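Local coordinates for Ice-binding protein isoform1a (Antarctomyces psychrotrophicus, PDB 7BWX) that probably binds to ice crystals, at their prism planes, as an antifreeze protein built on a right-handed beta-helix, at residues A[114-119]-A[124-129]. The protein carries 1 engineered substitution. Sequence-based numbering, arbitrary orientation.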
loop_
_atom_site.group_PDB
_atom_site.type_symbol
_atom_site.label_atom_id
_atom_site.label_comp_id
_atom_site.label_asym_id
_atom_site.label_seq_id
_atom_site.Cartn_x
_atom_site.Cartn_y
_atom_site.Cartn_z
ATOM N N LEU A 114 -2.595 11.743 9.139
ATOM C CA LEU A 114 -2.114 10.734 10.086
ATOM C C LEU A 114 -0.604 10.863 10.197
ATOM O O LEU A 114 0.080 10.855 9.171
ATOM C CB LEU A 114 -2.576 9.345 9.595
ATOM C CG LEU A 114 -1.939 8.132 10.294
ATOM C CD1 LEU A 114 -2.257 8.137 11.787
ATOM C CD2 LEU A 114 -2.498 6.859 9.701
ATOM N N THR A 115 -0.102 10.889 11.423
ATOM C CA THR A 115 1.323 11.038 11.725
ATOM C C THR A 115 1.834 9.724 12.264
ATOM O O THR A 115 1.262 9.229 13.201
ATOM C CB THR A 115 1.557 12.202 12.691
ATOM O OG1 THR A 115 1.002 13.386 12.110
ATOM C CG2 THR A 115 3.032 12.380 12.917
ATOM N N LEU A 116 2.895 9.215 11.669
ATOM C CA LEU A 116 3.609 8.032 12.143
ATOM C C LEU A 116 4.899 8.517 12.786
ATOM O O LEU A 116 5.765 9.043 12.090
ATOM C CB LEU A 116 3.839 7.095 10.977
ATOM C CG LEU A 116 2.543 6.712 10.280
ATOM C CD1 LEU A 116 2.859 5.845 9.070
ATOM C CD2 LEU A 116 1.605 5.991 11.237
ATOM N N ASP A 117 4.967 8.323 14.105
ATOM C CA ASP A 117 6.051 8.827 14.982
ATOM C C ASP A 117 7.034 7.712 15.276
ATOM O O ASP A 117 6.721 6.836 16.025
ATOM C CB ASP A 117 5.414 9.408 16.235
ATOM C CG ASP A 117 6.393 9.968 17.262
ATOM O OD1 ASP A 117 7.600 9.966 17.001
ATOM O OD2 ASP A 117 5.895 10.336 18.349
ATOM N N GLY A 118 8.203 7.778 14.680
ATOM C CA GLY A 118 9.283 6.820 14.915
ATOM C C GLY A 118 9.884 6.937 16.307
ATOM O O GLY A 118 10.643 6.033 16.638
ATOM N N ALA A 119 9.586 7.997 17.076
ATOM C CA ALA A 119 10.097 8.145 18.466
ATOM C C ALA A 119 11.620 8.005 18.472
ATOM O O ALA A 119 12.149 7.425 19.407
ATOM C CB ALA A 119 9.442 7.095 19.352
ATOM N N SER A 124 11.487 1.357 13.837
ATOM C CA SER A 124 10.031 1.363 14.142
ATOM C C SER A 124 9.257 0.667 12.998
ATOM O O SER A 124 9.498 1.025 11.850
ATOM C CB SER A 124 9.532 2.783 14.313
ATOM O OG SER A 124 9.852 3.306 15.605
ATOM N N VAL A 125 8.320 -0.228 13.321
ATOM C CA VAL A 125 7.422 -0.858 12.314
ATOM C C VAL A 125 5.976 -0.573 12.675
ATOM O O VAL A 125 5.616 -0.595 13.890
ATOM C CB VAL A 125 7.721 -2.364 12.185
ATOM C CG1 VAL A 125 6.668 -3.057 11.348
ATOM C CG2 VAL A 125 9.099 -2.585 11.609
ATOM N N TRP A 126 5.161 -0.275 11.647
ATOM C CA TRP A 126 3.700 -0.142 11.743
ATOM C C TRP A 126 3.046 -1.222 10.872
ATOM O O TRP A 126 3.349 -1.319 9.657
ATOM C CB TRP A 126 3.187 1.221 11.324
ATOM C CG TRP A 126 3.623 2.358 12.186
ATOM C CD1 TRP A 126 2.911 3.011 13.152
ATOM C CD2 TRP A 126 4.911 2.971 12.142
ATOM N NE1 TRP A 126 3.683 3.998 13.705
ATOM C CE2 TRP A 126 4.906 4.011 13.086
ATOM C CE3 TRP A 126 6.045 2.745 11.386
ATOM C CZ2 TRP A 126 6.036 4.799 13.307
ATOM C CZ3 TRP A 126 7.149 3.538 11.579
ATOM C CH2 TRP A 126 7.144 4.545 12.535
ATOM N N VAL A 127 2.138 -1.970 11.468
ATOM C CA VAL A 127 1.258 -2.908 10.722
ATOM C C VAL A 127 -0.163 -2.528 11.092
ATOM O O VAL A 127 -0.540 -2.679 12.270
ATOM C CB VAL A 127 1.555 -4.386 11.012
ATOM C CG1 VAL A 127 0.635 -5.247 10.174
ATOM C CG2 VAL A 127 2.989 -4.746 10.805
ATOM N N PHE A 128 -0.906 -2.003 10.127
ATOM C CA PHE A 128 -2.328 -1.720 10.266
ATOM C C PHE A 128 -3.090 -2.935 9.771
ATOM O O PHE A 128 -3.124 -3.165 8.564
ATOM C CB PHE A 128 -2.660 -0.414 9.573
ATOM C CG PHE A 128 -2.036 0.772 10.272
ATOM C CD1 PHE A 128 -2.700 1.416 11.306
ATOM C CD2 PHE A 128 -0.805 1.253 9.873
ATOM C CE1 PHE A 128 -2.113 2.490 11.971
ATOM C CE2 PHE A 128 -0.226 2.349 10.496
ATOM C CZ PHE A 128 -0.884 2.961 11.555
ATOM N N GLN A 129 -3.774 -3.594 10.703
ATOM C CA GLN A 129 -4.616 -4.785 10.428
ATOM C C GLN A 129 -6.030 -4.270 10.252
ATOM O O GLN A 129 -6.744 -4.080 11.292
ATOM C CB GLN A 129 -4.496 -5.829 11.543
ATOM C CG GLN A 129 -3.077 -6.293 11.792
ATOM C CD GLN A 129 -3.037 -7.292 12.921
ATOM O OE1 GLN A 129 -3.620 -7.044 13.983
ATOM N NE2 GLN A 129 -2.335 -8.397 12.719
HETATM O O HOH W 1 7.802 4.503 17.072
#
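S124 OG is gripped by a water that donates to it over 2.8 Å and also to D117 O, and by a further hydrogen bond with D121 O in the connecting loop. This water ties the end of strand 113-117 to the start of the next face of the solenoid. A119 N donates to D117 OD1 (2.8 Å) from well above the carboxylate plane, an Asx turn where strand 113-117 gives way to loop; N146 ND2 also bonds this oxygen. L116 and W126 pass alongside each other, pointing opposite ways: L116 CD2 lies over the five-membered ring, 4.0 Å from its centroid, a CH-pi contact. The indole CG stands anti to its own carbonyl carbon (chi1 -65°), which carries the ring out to L116. D117 O and G118 CA lie at the ring edge, near its plane, D117 O 3.5 Å from W126 CZ2. L116 CD2 also reaches the F128 ring edge, 3.9 Å from CZ. W126 NE1 hydrogen-bonds F97 O, outside the two segments. An alanine in place of the indole would probably leave L116 with only the F128 edge as aromatic neighbour among these contacts and F97 O without its indole donor. Two successive strands on different faces of the right-handed beta-helix thus join through apolar contacts inside, while water bridges polar atoms where the chain turns.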